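Local atomic coordinates of fatty acid synthase 1, isoform A (Drosophila melanogaster, PDB entry 6FN6), a protein that probably builds long-chain saturated fatty acids from acetyl-CoA and malonyl-CoA, this piece carrying the dehydratase, enoylreductase and ketoreductase domains. Residues 55-60 with 201-206; 302-307 with 373-378; 337-342 with 356-361. All coordinates share one frame; numbering follows the deposited sequence.

Contact 1. Residues 55-60 with 201-206; sequences KTPVVM and INPAKH
Ile201 sets CG1 anti to its carbonyl carbon (chi1 -54°) and runs straight on to CD1, which meets Met60 CE at 3.7 Å. Met60 has a similar first torsion and an extended chain, and the two side chains meet at a slant. Val58 lies alongside Ile201, pointing the same way, and its CG2 adds a looser contact to CD1. Underneath, Val58 and Ile201 form an antiparallel hydrogen-bonded pair: Ile201 N reaches Val58 O at 3.1 Å in a nearly straight bond, while the return bond, Val58 N to Ile201 O, is weak. Beyond this pair two prolines meet. Pro203 CD packs 3.6 Å from Pro57 CB, and Pro203 CG sits over the carbonyl of Thr56. Were Pro203 replaced by an alanine, CG and CD would be gone and Pro57 CB would probably lose its neighbour. Asn202 is the N-cap of the helix that follows, its OD1 taking Lys205 N at 3.2 Å from above the carbonyl plane. The contact thus stitches strand 58-65, in the predicted N-terminal hotdog fold, to strand 191-201 of the C-terminal one, with Trp42 of helix 34-48 touching Val58, Met60 and Ile201, and helix 203-210 leading away.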
ATOM      1  N   LYS A  55      24.516   9.499  24.398  1.00 67.27           N
ATOM      2  CA  LYS A  55      24.759  10.887  24.022  1.00 69.88           C
ATOM      3  C   LYS A  55      24.066  11.211  22.700  1.00 68.93           C
ATOM      4  O   LYS A  55      24.159  12.332  22.200  1.00 71.03           O
ATOM      5  CB  LYS A  55      26.263  11.144  23.876  1.00 76.15           C
ATOM      6  CG  LYS A  55      27.074  11.068  25.160  1.00 81.75           C
ATOM      7  CD  LYS A  55      26.970  12.333  25.987  1.00 87.56           C
ATOM      8  CE  LYS A  55      27.869  12.257  27.214  1.00 94.90           C
ATOM      9  NZ  LYS A  55      29.317  12.169  26.849  1.00 99.56           N
ATOM     10  N   THR A  56      23.358  10.228  22.149  1.00 66.01           N
ATOM     11  CA  THR A  56      22.787  10.344  20.811  1.00 68.07           C
ATOM     12  C   THR A  56      21.269  10.179  20.804  1.00 70.81           C
ATOM     13  O   THR A  56      20.767   9.066  20.960  1.00 72.81           O
ATOM     14  CB  THR A  56      23.394   9.291  19.860  1.00 64.62           C
ATOM     15  OG1 THR A  56      24.823   9.312  19.963  1.00 67.75           O
ATOM     16  CG2 THR A  56      22.989   9.568  18.424  1.00 63.55           C
ATOM     17  N   PRO A  57      20.527  11.284  20.618  1.00 55.77           N
ATOM     18  CA  PRO A  57      19.070  11.161  20.496  1.00 53.42           C
ATOM     19  C   PRO A  57      18.651  10.605  19.137  1.00 52.14           C
ATOM     20  O   PRO A  57      19.301  10.895  18.134  1.00 53.75           O
ATOM     21  CB  PRO A  57      18.582  12.598  20.681  1.00 55.22           C
ATOM     22  CG  PRO A  57      19.711  13.439  20.220  1.00 58.46           C
ATOM     23  CD  PRO A  57      20.962  12.692  20.587  1.00 58.93           C
ATOM     24  N   VAL A  58      17.591   9.804  19.105  1.00 49.49           N
ATOM     25  CA  VAL A  58      17.135   9.201  17.854  1.00 48.36           C
ATOM     26  C   VAL A  58      15.612   9.183  17.768  1.00 46.57           C
ATOM     27  O   VAL A  58      14.919   9.353  18.769  1.00 45.73           O
ATOM     28  CB  VAL A  58      17.696   7.773  17.687  1.00 47.63           C
ATOM     29  CG1 VAL A  58      19.223   7.798  17.643  1.00 51.44           C
ATOM     30  CG2 VAL A  58      17.196   6.862  18.808  1.00 45.03           C
ATOM     31  N   VAL A  59      15.105   8.984  16.555  1.00 62.77           N
ATOM     32  CA  VAL A  59      13.675   8.831  16.323  1.00 60.01           C
ATOM     33  C   VAL A  59      13.434   7.572  15.502  1.00 58.45           C
ATOM     34  O   VAL A  59      13.842   7.491  14.344  1.00 62.07           O
ATOM     35  CB  VAL A  59      13.083  10.067  15.619  1.00 60.58           C
ATOM     36  CG1 VAL A  59      11.616   9.837  15.263  1.00 58.27           C
ATOM     37  CG2 VAL A  59      13.232  11.297  16.488  1.00 62.02           C
ATOM     38  N   MET A  60      12.782   6.589  16.114  1.00 56.65           N
ATOM     39  CA  MET A  60      12.447   5.354  15.421  1.00 53.64           C
ATOM     40  C   MET A  60      11.027   5.434  14.884  1.00 52.52           C
ATOM     41  O   MET A  60      10.149   6.009  15.527  1.00 51.29           O
ATOM     42  CB  MET A  60      12.593   4.158  16.356  1.00 51.94           C
ATOM     43  CG  MET A  60      13.958   4.067  17.003  1.00 51.51           C
ATOM     44  SD  MET A  60      14.223   2.513  17.861  1.00 50.18           S
ATOM     45  CE  MET A  60      15.549   2.992  18.955  1.00 50.11           C
ATOM     46  N   ILE A 201      13.373   9.154  21.491  1.00 46.82           N
ATOM     47  CA  ILE A 201      14.277   8.954  22.614  1.00 50.03           C
ATOM     48  C   ILE A 201      15.168  10.184  22.771  1.00 54.78           C
ATOM     49  O   ILE A 201      15.881  10.574  21.844  1.00 48.14           O
ATOM     50  CB  ILE A 201      15.114   7.677  22.437  1.00 51.56           C
ATOM     51  CG1 ILE A 201      14.194   6.477  22.184  1.00 45.29           C
ATOM     52  CG2 ILE A 201      15.979   7.434  23.672  1.00 54.14           C
ATOM     53  CD1 ILE A 201      14.922   5.202  21.824  1.00 45.90           C
ATOM     54  N   ASN A 202      15.120  10.782  23.958  1.00 47.53           N
ATOM     55  CA  ASN A 202      15.865  11.999  24.263  1.00 50.50           C
ATOM     56  C   ASN A 202      16.753  11.775  25.487  1.00 51.42           C
ATOM     57  O   ASN A 202      16.341  12.059  26.612  1.00 51.60           O
ATOM     58  CB  ASN A 202      14.899  13.158  24.514  1.00 51.41           C
ATOM     59  CG  ASN A 202      15.596  14.497  24.591  1.00 54.85           C
ATOM     60  OD1 ASN A 202      16.801  14.576  24.839  1.00 66.05           O
ATOM     61  ND2 ASN A 202      14.837  15.566  24.388  1.00 56.09           N
ATOM     62  N   PRO A 203      17.978  11.267  25.274  1.00 52.21           N
ATOM     63  CA  PRO A 203      18.847  10.912  26.404  1.00 53.14           C
ATOM     64  C   PRO A 203      19.232  12.099  27.283  1.00 56.02           C
ATOM     65  O   PRO A 203      19.251  11.973  28.507  1.00 56.29           O
ATOM     66  CB  PRO A 203      20.095  10.332  25.725  1.00 53.95           C
ATOM     67  CG  PRO A 203      19.706  10.070  24.310  1.00 52.65           C
ATOM     68  CD  PRO A 203      18.641  11.048  23.979  1.00 52.61           C
ATOM     69  N   ALA A 204      19.533  13.236  26.662  1.00 58.37           N
ATOM     70  CA  ALA A 204      19.942  14.425  27.398  1.00 61.59           C
ATOM     71  C   ALA A 204      18.859  14.838  28.388  1.00 61.08           C
ATOM     72  O   ALA A 204      19.135  15.110  29.556  1.00 62.60           O
ATOM     73  CB  ALA A 204      20.246  15.563  26.440  1.00 64.13           C
ATOM     74  N   LYS A 205      17.624  14.875  27.905  1.00 59.11           N
ATOM     75  CA  LYS A 205      16.476  15.244  28.722  1.00 58.54           C
ATOM     76  C   LYS A 205      16.241  14.221  29.830  1.00 56.61           C
ATOM     77  O   LYS A 205      15.837  14.568  30.940  1.00 57.29           O
ATOM     78  CB  LYS A 205      15.233  15.364  27.840  1.00 56.82           C
ATOM     79  CG  LYS A 205      13.982  15.859  28.544  1.00 56.53           C
ATOM     80  CD  LYS A 205      12.750  15.214  27.928  1.00 53.57           C
ATOM     81  CE  LYS A 205      11.534  16.116  27.997  1.00 54.18           C
ATOM     82  NZ  LYS A 205      10.362  15.492  27.319  1.00 51.56           N
ATOM     83  N   HIS A 206      16.491  12.957  29.511  1.00 60.31           N
ATOM     84  CA  HIS A 206      16.268  11.861  30.443  1.00 58.54           C
ATOM     85  C   HIS A 206      17.140  11.997  31.690  1.00 60.14           C
ATOM     86  O   HIS A 206      16.651  11.888  32.815  1.00 59.89           O
ATOM     87  CB  HIS A 206      16.541  10.523  29.755  1.00 58.26           C
ATOM     88  CG  HIS A 206      15.975   9.341  30.477  1.00 56.10           C
ATOM     89  ND1 HIS A 206      14.634   9.022  30.445  1.00 53.26           N
ATOM     90  CD2 HIS A 206      16.568   8.396  31.243  1.00 55.78           C
ATOM     91  CE1 HIS A 206      14.426   7.933  31.163  1.00 51.22           C
ATOM     92  NE2 HIS A 206      15.583   7.533  31.659  1.00 52.24           N
TER

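Contact 2. Residues 302-307 with 373-378; sequences VKLKGV and NCHFVF
Lys305 and His375 are joined by two hydrogen bonds, where the parallel strands 303-309 and 374-380 come together. Lys305 N donates to His375 ND1 at 3.2 Å, a bond straight at the hydrogen although the donor stands 37° out of the ring plane. Lys305 O takes His375 N at 2.7 Å, tilted from the carbonyl plane, and a second, weak bond from Phe376 N. One peptide carbonyl therefore serves two successive amides where the chain turns its corner at His375. Farther along, Val307 N gives only a weak bond to Phe376 O, whereas Phe378 N reaches Val307 O at 3.0 Å and almost straight. The backbone of Gly306 bonds on its other side to Asp336 and Ala338 of strand 334-341.

One face of the His375 ring and one of the Phe376 ring is met by carbon. Leu304 CD1 lies over His375, offset toward the rim, 3.7 Å from its centroid. Gly306 CA lies over the centre of the Phe376 ring, also 3.7 Å from the centroid; a CB on that glycine would probably collide with the ring. On the opposite side of the sheet Val307 CG2 meets Val377 CG2 at 3.7 Å. Lys305 stretches out extended past Asn373 O and Cys374 SG, and its NZ is taken by Glu371 and the carbonyl of Gln372.

The ring nitrogen ND1 thus takes a backbone N-H beside the corner at His375. A neutral His375 would then carry its proton on NE2, and protonation at ND1 would be expected to cost the bond.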
ATOM      1  N   VAL A 302       6.464 -43.957  54.827  1.00 63.76           N
ATOM      2  CA  VAL A 302       6.716 -43.144  53.643  1.00 59.98           C
ATOM      3  C   VAL A 302       6.762 -44.036  52.402  1.00 57.47           C
ATOM      4  O   VAL A 302       6.482 -43.582  51.292  1.00 58.75           O
ATOM      5  CB  VAL A 302       8.010 -42.316  53.784  1.00 59.68           C
ATOM      6  CG1 VAL A 302       9.210 -43.216  54.011  1.00 62.17           C
ATOM      7  CG2 VAL A 302       8.222 -41.437  52.559  1.00 60.86           C
ATOM      8  N   LYS A 303       7.134 -45.299  52.593  1.00 65.87           N
ATOM      9  CA  LYS A 303       7.119 -46.275  51.508  1.00 67.67           C
ATOM     10  C   LYS A 303       6.184 -47.433  51.836  1.00 66.54           C
ATOM     11  O   LYS A 303       6.168 -47.934  52.962  1.00 70.09           O
ATOM     12  CB  LYS A 303       8.527 -46.815  51.237  1.00 71.41           C
ATOM     13  CG  LYS A 303       9.329 -46.045  50.196  1.00 75.25           C
ATOM     14  CD  LYS A 303      10.061 -44.859  50.799  1.00 78.65           C
ATOM     15  CE  LYS A 303      10.919 -44.149  49.758  1.00 81.45           C
ATOM     16  NZ  LYS A 303      11.704 -43.025  50.340  1.00 81.98           N
ATOM     17  N   LEU A 304       5.400 -47.846  50.844  1.00 49.52           N
ATOM     18  CA  LEU A 304       4.453 -48.945  51.007  1.00 50.05           C
ATOM     19  C   LEU A 304       4.807 -50.118  50.091  1.00 53.58           C
ATOM     20  O   LEU A 304       4.774 -49.993  48.866  1.00 54.72           O
ATOM     21  CB  LEU A 304       3.032 -48.466  50.718  1.00 47.99           C
ATOM     22  CG  LEU A 304       1.919 -49.266  51.395  1.00 50.25           C
ATOM     23  CD1 LEU A 304       1.905 -48.992  52.889  1.00 51.76           C
ATOM     24  CD2 LEU A 304       0.570 -48.944  50.774  1.00 50.00           C
ATOM     25  N   LYS A 305       5.149 -51.253  50.693  1.00 57.70           N
ATOM     26  CA  LYS A 305       5.586 -52.431  49.943  1.00 58.97           C
ATOM     27  C   LYS A 305       4.443 -53.424  49.744  1.00 56.99           C
ATOM     28  O   LYS A 305       3.702 -53.723  50.677  1.00 57.24           O
ATOM     29  CB  LYS A 305       6.749 -53.114  50.664  1.00 61.07           C
ATOM     30  CG  LYS A 305       7.466 -54.171  49.835  1.00 63.81           C
ATOM     31  CD  LYS A 305       8.623 -54.782  50.613  1.00 65.61           C
ATOM     32  CE  LYS A 305       9.503 -55.653  49.730  1.00 67.91           C
ATOM     33  NZ  LYS A 305      10.469 -56.454  50.534  1.00 70.26           N
ATOM     34  N   GLY A 306       4.306 -53.931  48.522  1.00 58.44           N
ATOM     35  CA  GLY A 306       3.283 -54.916  48.215  1.00 60.11           C
ATOM     36  C   GLY A 306       3.640 -55.806  47.039  1.00 62.95           C
ATOM     37  O   GLY A 306       4.546 -55.494  46.268  1.00 63.86           O
ATOM     38  N   VAL A 307       2.935 -56.926  46.908  1.00 61.68           N
ATOM     39  CA  VAL A 307       3.162 -57.849  45.801  1.00 63.44           C
ATOM     40  C   VAL A 307       1.834 -58.396  45.285  1.00 62.09           C
ATOM     41  O   VAL A 307       0.823 -58.351  45.985  1.00 57.11           O
ATOM     42  CB  VAL A 307       4.095 -59.005  46.219  1.00 63.73           C
ATOM     43  CG1 VAL A 307       5.449 -58.469  46.656  1.00 62.58           C
ATOM     44  CG2 VAL A 307       3.465 -59.835  47.331  1.00 65.81           C
ATOM     45  N   ASN A 373       8.816 -58.790  54.682  1.00101.43           N
ATOM     46  CA  ASN A 373       8.274 -57.543  55.220  1.00 99.34           C
ATOM     47  C   ASN A 373       7.509 -56.698  54.204  1.00 93.64           C
ATOM     48  O   ASN A 373       7.907 -55.575  53.891  1.00 87.41           O
ATOM     49  CB  ASN A 373       9.402 -56.700  55.809  1.00104.89           C
ATOM     50  CG  ASN A 373      10.103 -57.390  56.958  1.00108.76           C
ATOM     51  OD1 ASN A 373       9.548 -57.522  58.049  1.00108.72           O
ATOM     52  ND2 ASN A 373      11.334 -57.833  56.721  1.00109.89           N
ATOM     53  N   CYS A 374       6.408 -57.242  53.700  1.00 62.00           N
ATOM     54  CA  CYS A 374       5.509 -56.492  52.831  1.00 60.62           C
ATOM     55  C   CYS A 374       4.389 -55.873  53.662  1.00 57.26           C
ATOM     56  O   CYS A 374       4.056 -56.375  54.733  1.00 58.20           O
ATOM     57  CB  CYS A 374       4.925 -57.398  51.747  1.00 62.68           C
ATOM     58  SG  CYS A 374       6.147 -58.079  50.614  1.00 66.89           S
ATOM     59  N   HIS A 375       3.799 -54.790  53.166  1.00 64.20           N
ATOM     60  CA  HIS A 375       2.639 -54.201  53.824  1.00 57.97           C
ATOM     61  C   HIS A 375       1.372 -54.958  53.439  1.00 49.00           C
ATOM     62  O   HIS A 375       0.412 -55.005  54.208  1.00 44.07           O
ATOM     63  CB  HIS A 375       2.494 -52.719  53.468  1.00 54.34           C
ATOM     64  CG  HIS A 375       3.437 -51.823  54.206  1.00 49.26           C
ATOM     65  ND1 HIS A 375       4.736 -51.609  53.800  1.00 48.52           N
ATOM     66  CD2 HIS A 375       3.267 -51.081  55.326  1.00 46.56           C
ATOM     67  CE1 HIS A 375       5.327 -50.775  54.637  1.00 47.31           C
ATOM     68  NE2 HIS A 375       4.456 -50.440  55.574  1.00 46.56           N
ATOM     69  N   PHE A 376       1.368 -55.545  52.246  1.00 45.85           N
ATOM     70  CA  PHE A 376       0.235 -56.350  51.814  1.00 44.13           C
ATOM     71  C   PHE A 376       0.617 -57.357  50.737  1.00 48.18           C
ATOM     72  O   PHE A 376       1.657 -57.236  50.091  1.00 46.54           O
ATOM     73  CB  PHE A 376      -0.900 -55.454  51.307  1.00 43.29           C
ATOM     74  CG  PHE A 376      -0.585 -54.729  50.023  1.00 41.96           C
ATOM     75  CD1 PHE A 376      -0.753 -55.352  48.797  1.00 43.28           C
ATOM     76  CD2 PHE A 376      -0.139 -53.418  50.046  1.00 41.71           C
ATOM     77  CE1 PHE A 376      -0.468 -54.687  47.619  1.00 43.04           C
ATOM     78  CE2 PHE A 376       0.147 -52.746  48.870  1.00 42.86           C
ATOM     79  CZ  PHE A 376      -0.021 -53.380  47.655  1.00 42.06           C
ATOM     80  N   VAL A 377      -0.243 -58.356  50.565  1.00 49.96           N
ATOM     81  CA  VAL A 377      -0.103 -59.338  49.502  1.00 53.93           C
ATOM     82  C   VAL A 377      -1.468 -59.508  48.852  1.00 53.06           C
ATOM     83  O   VAL A 377      -2.454 -59.790  49.533  1.00 52.89           O
ATOM     84  CB  VAL A 377       0.435 -60.683  50.029  1.00 51.52           C
ATOM     85  CG1 VAL A 377       0.477 -61.721  48.914  1.00 52.68           C
ATOM     86  CG2 VAL A 377       1.814 -60.503  50.631  1.00 51.46           C
ATOM     87  N   PHE A 378      -1.525 -59.322  47.538  1.00 51.09           N
ATOM     88  CA  PHE A 378      -2.764 -59.529  46.803  1.00 52.53           C
ATOM     89  C   PHE A 378      -2.764 -60.899  46.136  1.00 56.51           C
ATOM     90  O   PHE A 378      -1.741 -61.349  45.621  1.00 62.47           O
ATOM     91  CB  PHE A 378      -2.970 -58.435  45.756  1.00 51.50           C
ATOM     92  CG  PHE A 378      -4.216 -58.618  44.937  1.00 52.80           C
ATOM     93  CD1 PHE A 378      -5.443 -58.185  45.411  1.00 51.83           C
ATOM     94  CD2 PHE A 378      -4.161 -59.232  43.695  1.00 55.95           C
ATOM     95  CE1 PHE A 378      -6.590 -58.357  44.662  1.00 52.51           C
ATOM     96  CE2 PHE A 378      -5.306 -59.406  42.940  1.00 56.10           C
ATOM     97  CZ  PHE A 378      -6.522 -58.968  43.424  1.00 55.07           C
TER

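Contact 3. Residues 337-342 with 356-361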
ATOM      1  N   VAL A 337       5.852 -52.087  44.476  1.00 54.14           N
ATOM      2  CA  VAL A 337       4.937 -53.143  44.064  1.00 49.71           C
ATOM      3  C   VAL A 337       5.643 -54.066  43.083  1.00 50.50           C
ATOM      4  O   VAL A 337       6.355 -53.610  42.190  1.00 51.98           O
ATOM      5  CB  VAL A 337       3.652 -52.559  43.449  1.00 46.75           C
ATOM      6  CG1 VAL A 337       2.702 -53.674  43.030  1.00 46.19           C
ATOM      7  CG2 VAL A 337       2.975 -51.617  44.429  1.00 42.49           C
ATOM      8  N   ALA A 338       5.448 -55.366  43.264  1.00 66.89           N
ATOM      9  CA  ALA A 338       6.055 -56.364  42.395  1.00 69.78           C
ATOM     10  C   ALA A 338       5.026 -57.411  41.995  1.00 74.30           C
ATOM     11  O   ALA A 338       4.021 -57.598  42.681  1.00 73.58           O
ATOM     12  CB  ALA A 338       7.241 -57.020  43.083  1.00 70.35           C
ATOM     13  N   VAL A 339       5.275 -58.083  40.877  1.00 76.64           N
ATOM     14  CA  VAL A 339       4.428 -59.187  40.453  1.00 76.26           C
ATOM     15  C   VAL A 339       5.223 -60.476  40.591  1.00 81.07           C
ATOM     16  O   VAL A 339       6.278 -60.640  39.979  1.00 82.94           O
ATOM     17  CB  VAL A 339       3.922 -58.996  39.012  1.00 77.89           C
ATOM     18  CG1 VAL A 339       2.998 -60.142  38.611  1.00 78.19           C
ATOM     19  CG2 VAL A 339       3.208 -57.661  38.872  1.00 75.11           C
ATOM     20  N   VAL A 340       4.703 -61.389  41.402  1.00 77.82           N
ATOM     21  CA  VAL A 340       5.367 -62.656  41.665  1.00 83.21           C
ATOM     22  C   VAL A 340       4.799 -63.722  40.742  1.00 88.75           C
ATOM     23  O   VAL A 340       3.583 -63.848  40.598  1.00 88.89           O
ATOM     24  CB  VAL A 340       5.222 -63.072  43.136  1.00 80.65           C
ATOM     25  CG1 VAL A 340       6.113 -64.267  43.435  1.00 81.56           C
ATOM     26  CG2 VAL A 340       5.556 -61.908  44.059  1.00 78.77           C
ATOM     27  N   THR A 341       5.686 -64.490  40.118  1.00 80.83           N
ATOM     28  CA  THR A 341       5.273 -65.529  39.183  1.00 85.37           C
ATOM     29  C   THR A 341       5.985 -66.838  39.496  1.00 87.54           C
ATOM     30  O   THR A 341       7.197 -66.866  39.710  1.00 86.10           O
ATOM     31  CB  THR A 341       5.561 -65.126  37.723  1.00 90.09           C
ATOM     32  OG1 THR A 341       5.133 -66.174  36.844  1.00 94.12           O
ATOM     33  CG2 THR A 341       7.051 -64.860  37.508  1.00 92.06           C
ATOM     34  N   SER A 342       5.214 -67.919  39.527  1.00125.42           N
ATOM     35  CA  SER A 342       5.758 -69.244  39.779  1.00126.41           C
ATOM     36  C   SER A 342       5.937 -70.014  38.476  1.00126.68           C
ATOM     37  O   SER A 342       6.572 -71.068  38.454  1.00127.76           O
ATOM     38  CB  SER A 342       4.842 -70.022  40.727  1.00124.46           C
ATOM     39  OG  SER A 342       5.389 -71.289  41.044  1.00126.17           O
ATOM     40  N   SER A 356       4.966 -48.721  33.858  1.00 83.95           N
ATOM     41  CA  SER A 356       4.364 -48.451  35.160  1.00 81.28           C
ATOM     42  C   SER A 356       5.409 -48.382  36.269  1.00 78.10           C
ATOM     43  O   SER A 356       5.273 -47.608  37.216  1.00 76.12           O
ATOM     44  CB  SER A 356       3.333 -49.529  35.494  1.00 82.66           C
ATOM     45  OG  SER A 356       2.861 -49.389  36.822  1.00 82.21           O
ATOM     46  N   GLY A 357       6.452 -49.193  36.142  1.00 82.97           N
ATOM     47  CA  GLY A 357       7.505 -49.250  37.137  1.00 81.10           C
ATOM     48  C   GLY A 357       7.231 -50.275  38.221  1.00 77.40           C
ATOM     49  O   GLY A 357       7.615 -50.098  39.376  1.00 77.37           O
ATOM     50  N   VAL A 358       6.563 -51.358  37.837  1.00 72.13           N
ATOM     51  CA  VAL A 358       6.318 -52.471  38.737  1.00 69.08           C
ATOM     52  C   VAL A 358       7.357 -53.531  38.414  1.00 71.45           C
ATOM     53  O   VAL A 358       7.427 -54.018  37.285  1.00 73.22           O
ATOM     54  CB  VAL A 358       4.879 -53.012  38.597  1.00 66.76           C
ATOM     55  CG1 VAL A 358       4.691 -54.284  39.414  1.00 66.57           C
ATOM     56  CG2 VAL A 358       3.874 -51.960  39.028  1.00 64.65           C
ATOM     57  N   ARG A 359       8.165 -53.889  39.403  1.00 65.54           N
ATOM     58  CA  ARG A 359       9.205 -54.887  39.198  1.00 68.94           C
ATOM     59  C   ARG A 359       8.600 -56.285  39.166  1.00 67.86           C
ATOM     60  O   ARG A 359       7.413 -56.461  39.436  1.00 61.15           O
ATOM     61  CB  ARG A 359      10.277 -54.774  40.284  1.00 69.97           C
ATOM     62  CG  ARG A 359       9.769 -54.913  41.705  1.00 68.90           C
ATOM     63  CD  ARG A 359      10.695 -54.204  42.679  1.00 68.32           C
ATOM     64  NE  ARG A 359      10.462 -54.626  44.056  1.00 70.99           N
ATOM     65  CZ  ARG A 359      10.994 -55.713  44.603  1.00 76.56           C
ATOM     66  NH1 ARG A 359      11.793 -56.501  43.892  1.00 79.54           N
ATOM     67  NH2 ARG A 359      10.727 -56.017  45.865  1.00 77.37           N
ATOM     68  N   VAL A 360       9.421 -57.273  38.823  1.00 69.33           N
ATOM     69  CA  VAL A 360       8.982 -58.662  38.773  1.00 71.99           C
ATOM     70  C   VAL A 360       9.977 -59.572  39.486  1.00 74.61           C
ATOM     71  O   VAL A 360      11.174 -59.544  39.199  1.00 74.42           O
ATOM     72  CB  VAL A 360       8.777 -59.120  37.313  1.00 74.87           C
ATOM     73  CG1 VAL A 360       8.328 -60.578  37.258  1.00 76.06           C
ATOM     74  CG2 VAL A 360       7.772 -58.224  36.604  1.00 73.41           C
ATOM     75  N   VAL A 361       9.471 -60.376  40.416  1.00 93.11           N
ATOM     76  CA  VAL A 361      10.303 -61.318  41.154  1.00 94.79           C
ATOM     77  C   VAL A 361       9.935 -62.735  40.724  1.00100.29           C
ATOM     78  O   VAL A 361       8.770 -63.028  40.452  1.00 98.42           O
ATOM     79  CB  VAL A 361      10.144 -61.131  42.675  1.00 88.41           C
ATOM     80  CG1 VAL A 361      10.982 -62.154  43.437  1.00 87.44           C
ATOM     81  CG2 VAL A 361      10.527 -59.717  43.079  1.00 86.21           C
TER
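Val339 and Arg359 meet through the backbone first: Val339 N donates to Arg359 O at 3.0 Å, and Val361 N reaches back to Val339 O at 3.2 Å from above the carbonyl plane. Weak bonds extend this parallel ladder at both ends, Arg359 N to Val337 O and Thr341 N to Val361 O. Around it the side chains divide between two faces. On one, Ala338 CB touches Arg359 CG at 3.6 Å and Val361 CG2 more loosely; on the other, beside Val339 and Val360, Val358 CG1 crosses to Val339 CG2 at 3.7 Å. Arg359 places CG between its backbone N and carbonyl carbon (chi1 57°), which lays the start of the chain against Ala338; extended from there to NE, it carries the guanidinium so that Ala338 CB lies over one face, toward the rim.

The next shell fixes these groups. NE of Arg359 forms a salt bridge with Asp336 and NH2 another with Glu371, so two carboxylates would hold the plane's rotation. Leu324 of helix 320-329 backs Val337 and Val358. Strand 334-341, helix 346-353 and strand 359-362 form a beta-alpha-beta unit. Its chemistry is two-sided: Val339, Val358 and Val360 pack on Leu353 of helix 346-353, while the other face holds Val340 and Val361 as well as Ala338 and Arg359, whose guanidinium meets two acids likely to balance its charge.

Overall arrangement
From the N terminus, contact 1 closes first, bringing residues 201-206 back to 55-60 and joining the two predicted hotdog folds of the dehydratase. Contacts 2 and 3 come later, in a mixed sheet whose strand order is consistent with the methyltransferase-like domain of animal fatty acid synthases. Contact 2 opens at 302-307 and closes at 373-378; contact 3 opens and closes within that span. Their centres lie about 12 Å apart, and the adjacent strands 303-309 and 334-341 join them. The four strands involved are neighbours in the order 374-380, 303-309, 334-341, 359-362, the last at the edge. Contact 1 stands about 54 Å from either at the nearest atoms.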